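Local coordinates for glucokinase (Enterococcus faecalis, PDB 2QM1), which probably phosphorylates glucose with ATP as a ROK-family glucokinase, and carries bound zinc and magnesium ions, at residues P111-N116 / A316-Q321; N134-F139 / I150-K155; L261-V266 / N297-K302. One frame throughout, in Å; residues are numbered along the deposited sequence. Where two conformers were deposited one is given.

Contact 1: residues P111-N116 / A316-Q321; sequences PFALDN and ASLALQ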
# COMPACT_ATOMS: atom_id res chain seq x y z
N PRO B 111 27.12 -11.98 -10.60
CA PRO B 111 25.91 -12.04 -9.75
C PRO B 111 24.70 -11.35 -10.41
O PRO B 111 24.86 -10.33 -11.09
CB PRO B 111 26.34 -11.34 -8.44
CG PRO B 111 27.49 -10.54 -8.81
CD PRO B 111 28.21 -11.24 -9.94
N PHE B 112 23.52 -11.93 -10.20
CA PHE B 112 22.30 -11.58 -10.94
C PHE B 112 21.14 -11.36 -9.97
O PHE B 112 20.99 -12.12 -9.02
CB PHE B 112 21.98 -12.71 -11.95
CG PHE B 112 20.73 -12.49 -12.73
CD1 PHE B 112 19.53 -13.02 -12.29
CD2 PHE B 112 20.73 -11.68 -13.86
CE1 PHE B 112 18.38 -12.81 -13.00
CE2 PHE B 112 19.57 -11.47 -14.58
CZ PHE B 112 18.39 -12.04 -14.14
N ALA B 113 20.31 -10.34 -10.24
CA ALA B 113 19.11 -10.11 -9.49
C ALA B 113 18.01 -9.74 -10.48
O ALA B 113 18.28 -9.20 -11.54
CB ALA B 113 19.30 -8.99 -8.45
N LEU B 114 16.77 -10.08 -10.17
CA LEU B 114 15.73 -9.66 -11.09
C LEU B 114 14.51 -9.24 -10.34
O LEU B 114 14.31 -9.58 -9.17
CB LEU B 114 15.39 -10.77 -12.12
CG LEU B 114 14.42 -11.89 -11.71
CD1 LEU B 114 14.33 -12.92 -12.80
CD2 LEU B 114 14.78 -12.54 -10.38
N ASP B 115 13.68 -8.49 -11.03
CA ASP B 115 12.45 -7.98 -10.42
C ASP B 115 11.41 -7.74 -11.50
O ASP B 115 11.68 -7.89 -12.66
CB ASP B 115 12.69 -6.76 -9.48
CG ASP B 115 11.69 -6.72 -8.30
OD1 ASP B 115 10.44 -6.96 -8.48
OD2 ASP B 115 12.17 -6.48 -7.17
N ASN B 116 10.20 -7.46 -11.07
CA ASN B 116 9.13 -7.13 -12.01
C ASN B 116 9.48 -5.85 -12.79
O ASN B 116 10.16 -4.97 -12.27
CB ASN B 116 7.84 -6.97 -11.24
CG ASN B 116 6.81 -6.28 -12.04
OD1 ASN B 116 6.14 -6.91 -12.86
ND2 ASN B 116 6.72 -4.99 -11.88
N ALA B 316 19.58 -2.05 -13.26
CA ALA B 316 20.93 -1.85 -12.84
C ALA B 316 21.07 -1.67 -11.33
O ALA B 316 21.97 -2.27 -10.75
CB ALA B 316 21.55 -0.67 -13.58
N SER B 317 20.22 -0.84 -10.70
CA SER B 317 20.31 -0.59 -9.24
C SER B 317 20.20 -1.87 -8.36
O SER B 317 20.78 -1.93 -7.29
CB SER B 317 19.28 0.43 -8.75
OG SER B 317 17.99 -0.14 -8.82
N LEU B 318 19.46 -2.85 -8.81
CA LEU B 318 19.41 -4.12 -8.09
C LEU B 318 20.80 -4.74 -8.01
O LEU B 318 21.07 -5.51 -7.13
CB LEU B 318 18.52 -5.11 -8.85
CG LEU B 318 17.02 -4.94 -9.04
CD1 LEU B 318 16.49 -6.00 -10.06
CD2 LEU B 318 16.37 -5.10 -7.66
N ALA B 319 21.68 -4.42 -8.95
CA ALA B 319 23.01 -5.02 -8.93
C ALA B 319 23.86 -4.50 -7.77
O ALA B 319 24.83 -5.15 -7.36
CB ALA B 319 23.69 -4.80 -10.22
N LEU B 320 23.49 -3.33 -7.24
CA LEU B 320 24.27 -2.73 -6.16
C LEU B 320 24.31 -3.52 -4.85
O LEU B 320 25.20 -3.29 -3.99
CB LEU B 320 23.79 -1.31 -5.90
CG LEU B 320 24.10 -0.31 -7.02
CD1 LEU B 320 23.20 0.91 -6.83
CD2 LEU B 320 25.56 0.13 -6.99
N GLN B 321 23.37 -4.44 -4.69
CA GLN B 321 23.37 -5.29 -3.50
C GLN B 321 24.59 -6.18 -3.44
O GLN B 321 24.92 -6.68 -2.36
CB GLN B 321 22.11 -6.17 -3.47
CG GLN B 321 21.92 -6.95 -4.72
CD GLN B 321 20.73 -7.85 -4.68
OE1 GLN B 321 19.77 -7.67 -5.44
NE2 GLN B 321 20.78 -8.84 -3.82
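Ala-113 on strand 112-116 and Leu-318 near the end of helix 310-318 bring the two backbones closest together, with their CA atoms 6.2 Å apart, and the contact is carried by side chains of the helix end against strand side chains and backbone. CB of Ala-113 points at the helix and meets CB of Leu-318 at 4.0 Å. The rest of the leucine then reaches along the strand: with CG anti to its carbonyl carbon (chi1 -67°) and an extended second torsion, CD1 comes down on the peptide that joins Leu-114 to Asp-115. It lies 3.8 Å from the carbonyl carbon C of Leu-114 and 3.9 Å from CB of Asp-115, so one methyl group touches both backbone and side chain. The extended side chain of Gln-321 brings its amide group to the methyl of Ala-113 at the margin of the contact. Leu-114 and Phe-112 point to the other face of the strand, where Val-100 of helix 100-108 packs against both.

The apolar cover ends at the carboxylate of Asp-115. Its OD1 takes the backbone N-H of Asn-116 at 2.6 Å on the anti lone pair and also accepts from ND2 of Asn-119, while OD2 is held by His-158. Asn-116 and Asn-119 are magnesium ligands, consistent with a second-shell role for Asp-115 in positioning them. The arrangement, a strand at the edge of a five-stranded mixed sheet of order 3-2-1-4-5 with a C-terminal helix laid over one face, belongs to the N-terminal half of the actin-like ATPase fold shared by ROK kinases.

Contact 2: residues N134-F139 / I150-K155; sequences NPDVIF and IVAAGK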
# COMPACT_ATOMS: atom_id res chain seq x y z
N ASN B 134 13.48 9.48 -2.25
CA ASN B 134 12.62 9.39 -1.09
C ASN B 134 12.34 7.93 -0.66
O ASN B 134 12.32 7.05 -1.51
CB ASN B 134 11.32 10.13 -1.35
CG ASN B 134 10.69 10.60 -0.08
OD1 ASN B 134 9.90 9.86 0.56
ND2 ASN B 134 11.12 11.79 0.37
N PRO B 135 12.21 7.68 0.66
CA PRO B 135 11.83 6.33 1.14
C PRO B 135 10.45 5.88 0.75
O PRO B 135 10.15 4.72 0.91
CB PRO B 135 11.86 6.46 2.67
CG PRO B 135 12.65 7.75 2.96
CD PRO B 135 12.54 8.61 1.75
N ASP B 136 9.58 6.81 0.33
CA ASP B 136 8.22 6.47 0.01
C ASP B 136 7.84 7.08 -1.33
O ASP B 136 7.57 8.28 -1.42
CB ASP B 136 7.26 6.87 1.16
CG ASP B 136 7.66 6.25 2.50
OD1 ASP B 136 7.30 5.08 2.77
OD2 ASP B 136 8.39 6.91 3.26
N VAL B 137 7.84 6.24 -2.37
CA VAL B 137 7.54 6.67 -3.76
C VAL B 137 6.68 5.61 -4.45
O VAL B 137 7.01 4.41 -4.41
CB VAL B 137 8.81 6.90 -4.63
CG1 VAL B 137 8.44 7.41 -6.04
CG2 VAL B 137 9.73 7.90 -4.00
N ILE B 138 5.61 6.04 -5.09
CA ILE B 138 4.82 5.14 -5.95
C ILE B 138 5.00 5.49 -7.42
O ILE B 138 4.88 6.66 -7.82
CB ILE B 138 3.35 5.13 -5.55
CG1 ILE B 138 3.24 4.65 -4.08
CG2 ILE B 138 2.55 4.24 -6.44
CD1 ILE B 138 1.83 4.86 -3.42
N PHE B 139 5.40 4.49 -8.21
CA PHE B 139 5.49 4.62 -9.67
C PHE B 139 4.28 3.94 -10.33
O PHE B 139 3.96 2.79 -10.03
CB PHE B 139 6.80 4.02 -10.21
CG PHE B 139 6.98 4.19 -11.70
CD1 PHE B 139 7.05 5.47 -12.27
CD2 PHE B 139 7.09 3.09 -12.53
CE1 PHE B 139 7.19 5.65 -13.62
CE2 PHE B 139 7.25 3.26 -13.92
CZ PHE B 139 7.29 4.55 -14.46
N ILE B 150 5.98 0.16 -5.92
CA ILE B 150 5.88 0.84 -4.62
C ILE B 150 7.12 0.68 -3.77
O ILE B 150 7.52 -0.43 -3.41
CB ILE B 150 4.64 0.31 -3.79
CG1 ILE B 150 3.34 0.54 -4.60
CG2 ILE B 150 4.69 1.01 -2.43
CD1 ILE B 150 1.91 0.08 -3.98
N VAL B 151 7.75 1.79 -3.48
CA VAL B 151 8.80 1.82 -2.49
C VAL B 151 8.18 2.47 -1.22
O VAL B 151 7.60 3.54 -1.26
CB VAL B 151 10.01 2.63 -3.01
CG1 VAL B 151 10.98 2.86 -1.93
CG2 VAL B 151 10.66 1.90 -4.17
N ALA B 152 8.27 1.76 -0.10
CA ALA B 152 7.63 2.24 1.11
C ALA B 152 8.62 1.94 2.21
O ALA B 152 9.18 0.81 2.25
CB ALA B 152 6.32 1.44 1.34
N ALA B 153 8.83 2.92 3.10
CA ALA B 153 9.86 2.83 4.17
C ALA B 153 11.22 2.37 3.66
O ALA B 153 11.95 1.58 4.31
CB ALA B 153 9.37 1.95 5.43
N GLY B 154 11.59 2.90 2.50
CA GLY B 154 12.89 2.57 1.92
C GLY B 154 13.02 1.28 1.14
O GLY B 154 14.06 1.04 0.51
N LYS B 155 11.97 0.46 1.09
CA LYS B 155 12.07 -0.80 0.34
C LYS B 155 11.01 -0.99 -0.68
O LYS B 155 9.83 -0.68 -0.44
CB LYS B 155 12.05 -2.04 1.27
CG LYS B 155 13.06 -1.91 2.41
CD LYS B 155 12.86 -2.96 3.43
CE LYS B 155 13.79 -4.16 3.21
NZ LYS B 155 13.45 -5.23 4.22
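Asp-136 and Pro-135 grip the turn at residues 152-155 through two short bonds. OD1 of Asp-136 accepts the backbone N-H of Ala-153 at 2.7 Å, almost straight at the hydrogen (174°) but reached from above the carboxylate plane, and the carbonyl O of Pro-135 takes the N-H of Gly-154 at 2.8 Å, in the carbonyl plane. The carboxylate can reach the turn because CG of Asp-136 stands beside its own backbone N, anti to the carbonyl carbon (chi1 -56°). Just before it, OD1 of Asn-134 accepts from the N of Asp-136 and closes an Asx turn. Ala-153 and Gly-154 occupy the positive-phi corners of a type I' turn.

Further along, Val-137 and Val-151 form an antiparallel hydrogen-bonded pair, with the N of each bonded to the O of the other at 2.9 Å. Beside it the CA of Asp-136 lies 3.3 Å from O of Val-151, a CA-H...O contact. Val-151 swings CG1 anti to its N, over the carbonyl O of Pro-135 at 3.5 Å. Ile-138 and Ile-150, a non-hydrogen-bonded pair, run side by side on the face away from the valines and touch through their CG1 atoms at 4.1 Å.

Those isoleucines pack on Leu-261 of helix 237-261, whereas Val-151 meets Arg-126 of helix 117-128. Strand 137-142 is flanked by its hairpin partner 146-152 and by the parallel strand 265-269, and the turn itself reaches the second subunit, where O of Ala-153 accepts from NZ of Lys-155 of that chain.

Contact 3: residues L261-V266 / N297-K302; sequences LNPDSV and NSTKIK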
# COMPACT_ATOMS: atom_id res chain seq x y z
N LEU B 261 -1.01 4.88 1.77
CA LEU B 261 0.46 4.78 1.78
C LEU B 261 1.18 6.13 2.03
O LEU B 261 2.34 6.15 2.44
CB LEU B 261 0.95 4.19 0.47
CG LEU B 261 0.64 2.69 0.27
CD1 LEU B 261 0.77 2.18 -1.18
CD2 LEU B 261 1.51 1.91 1.22
N ASN B 262 0.50 7.23 1.74
CA ASN B 262 1.06 8.55 1.96
C ASN B 262 2.49 8.74 1.41
O ASN B 262 3.35 9.22 2.12
CB ASN B 262 1.08 8.89 3.47
CG ASN B 262 1.40 10.37 3.72
OD1 ASN B 262 1.18 11.25 2.85
ND2 ASN B 262 1.92 10.65 4.88
N PRO B 263 2.75 8.40 0.16
CA PRO B 263 4.15 8.45 -0.32
C PRO B 263 4.60 9.88 -0.51
O PRO B 263 3.79 10.78 -0.55
CB PRO B 263 4.07 7.73 -1.68
CG PRO B 263 2.70 8.15 -2.18
CD PRO B 263 1.82 8.06 -0.93
N ASP B 264 5.89 10.14 -0.62
CA ASP B 264 6.31 11.54 -0.84
C ASP B 264 5.77 11.97 -2.21
O ASP B 264 5.31 13.11 -2.41
CB ASP B 264 7.81 11.69 -0.77
CG ASP B 264 8.27 13.10 -1.15
OD1 ASP B 264 9.07 13.21 -2.10
OD2 ASP B 264 7.81 14.08 -0.52
N SER B 265 5.79 11.03 -3.14
CA SER B 265 5.21 11.28 -4.45
C SER B 265 4.64 10.01 -5.13
O SER B 265 5.07 8.89 -4.84
CB SER B 265 6.25 11.95 -5.37
OG SER B 265 7.27 11.05 -5.75
N VAL B 266 3.66 10.25 -5.98
CA VAL B 266 3.19 9.32 -7.04
C VAL B 266 3.75 9.83 -8.37
O VAL B 266 3.47 10.96 -8.79
CB VAL B 266 1.65 9.26 -7.03
CG1 VAL B 266 1.05 8.40 -8.20
CG2 VAL B 266 1.16 8.74 -5.63
N ASN B 297 -1.88 17.62 1.56
CA ASN B 297 -0.93 18.68 1.81
C ASN B 297 0.46 18.11 1.85
O ASN B 297 1.41 18.82 2.21
CB ASN B 297 -1.26 19.35 3.12
CG ASN B 297 -2.64 20.06 3.11
OD1 ASN B 297 -3.37 20.06 4.09
ND2 ASN B 297 -2.98 20.64 2.00
N SER B 298 0.59 16.83 1.54
CA SER B 298 1.93 16.23 1.59
C SER B 298 2.35 15.42 0.33
O SER B 298 3.39 15.70 -0.25
CB SER B 298 2.13 15.43 2.89
OG SER B 298 1.15 14.41 3.04
N THR B 299 1.51 14.47 -0.11
CA THR B 299 1.82 13.63 -1.28
C THR B 299 1.71 14.41 -2.59
O THR B 299 0.73 15.12 -2.82
CB THR B 299 0.99 12.33 -1.32
OG1 THR B 299 1.27 11.51 -0.13
CG2 THR B 299 1.34 11.51 -2.61
N LYS B 300 2.78 14.35 -3.41
CA LYS B 300 2.82 15.16 -4.64
C LYS B 300 2.60 14.31 -5.88
O LYS B 300 3.10 13.18 -5.95
CB LYS B 300 4.14 15.92 -4.75
CG LYS B 300 4.33 16.91 -3.57
CD LYS B 300 5.70 17.57 -3.59
CE LYS B 300 6.75 16.71 -2.87
NZ LYS B 300 7.60 17.65 -2.08
N ILE B 301 1.86 14.85 -6.85
CA ILE B 301 1.66 14.16 -8.15
C ILE B 301 2.72 14.66 -9.17
O ILE B 301 2.74 15.83 -9.54
CB ILE B 301 0.21 14.32 -8.69
CG1 ILE B 301 -0.85 13.76 -7.71
CG2 ILE B 301 0.06 13.62 -10.06
CD1 ILE B 301 -0.49 12.30 -7.05
N LYS B 302 3.59 13.74 -9.60
CA LYS B 302 4.74 14.07 -10.44
C LYS B 302 4.69 13.32 -11.78
O LYS B 302 3.99 12.30 -11.90
CB LYS B 302 6.05 13.75 -9.69
CG LYS B 302 6.19 14.46 -8.34
CD LYS B 302 7.67 14.41 -7.92
CE LYS B 302 7.90 15.19 -6.62
NZ LYS B 302 9.28 14.92 -6.05
O HOH W 1 9.69 15.51 -3.66
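Thr-299 packs against Pro-263 with both branches of its side chain. OG1, placed beside the backbone N (chi1 -61°), donates to O of Pro-263 at 2.7 Å, lying in the carbonyl plane; the same torsion sets CG2 over the face of the pyrrolidine ring, 3.7 Å from CG of Pro-263. Asn-262 brings its amide up to the same hydroxyl. Ser-298 OG is hydrogen-bonded to O of Gln-294.

Beyond this the chains run as neighbouring parallel strands, 265-269 and 300-303, the latter outermost in its sheet within the chain. Lys-300 gives its N-H to O of Asp-264, Val-266 gives its own to O of Lys-300, and N of Lys-302 closes on O of Val-266 at 2.9 Å, nearly in line with the C=O bond. On one face Val-266 and Ile-301 lie side by side. The isoleucine bends at chi2 (-45°), which turns CD1 toward the valine and sets it 3.7 Å from CB of Val-266. Phe-287 of helix 277-289 packs against Thr-299 and Ile-301. On the other face the two lysines differ in shape. Lys-302 is extended, and its CD passes 3.8 Å from CB of Ser-265; its NZ donates to O of Ala-130, and a water modelled between NZ and OD1 of Asp-264 sits unusually close to the nitrogen. Lys-300 is kinked at chi3 and chi4, which brings its NZ to 3.9 Å from OD2 of Asp-264, a long salt bridge.

The threonine hydroxyl ties the buried Pro-263 end, and backbone hydrogen bonds carry the pairing on to Lys-302. With its long salt bridge to Lys-300 and the ammonium of Lys-302 nearby, Asp-264 probably stays charged, which implies an electrostatic attraction between the strands on the face opposite the apolar Val-266 and Ile-301.

Contacts 2 and 3 belong to one mixed sheet: strands 137-142 and 265-269 are neighbours in it, with 146-152 beyond the first and 300-303 at the edge beyond the second. Their centres are 10 Å apart, they touch directly, and both reach the second subunit. Contact 1 joins the edge strand of the other five-stranded sheet to the end of helix 310-318, its centre about 17 Å from that of contact 2 and about 26 Å from that of contact 3. Along the chain contact 2 closes before contact 3 opens, and contact 1 encloses both, because helix 310-318 returns to strand 112-116. The chain's last helix thus crosses back to the first sheet, consistent with the two-lobed actin-like fold of ROK kinases.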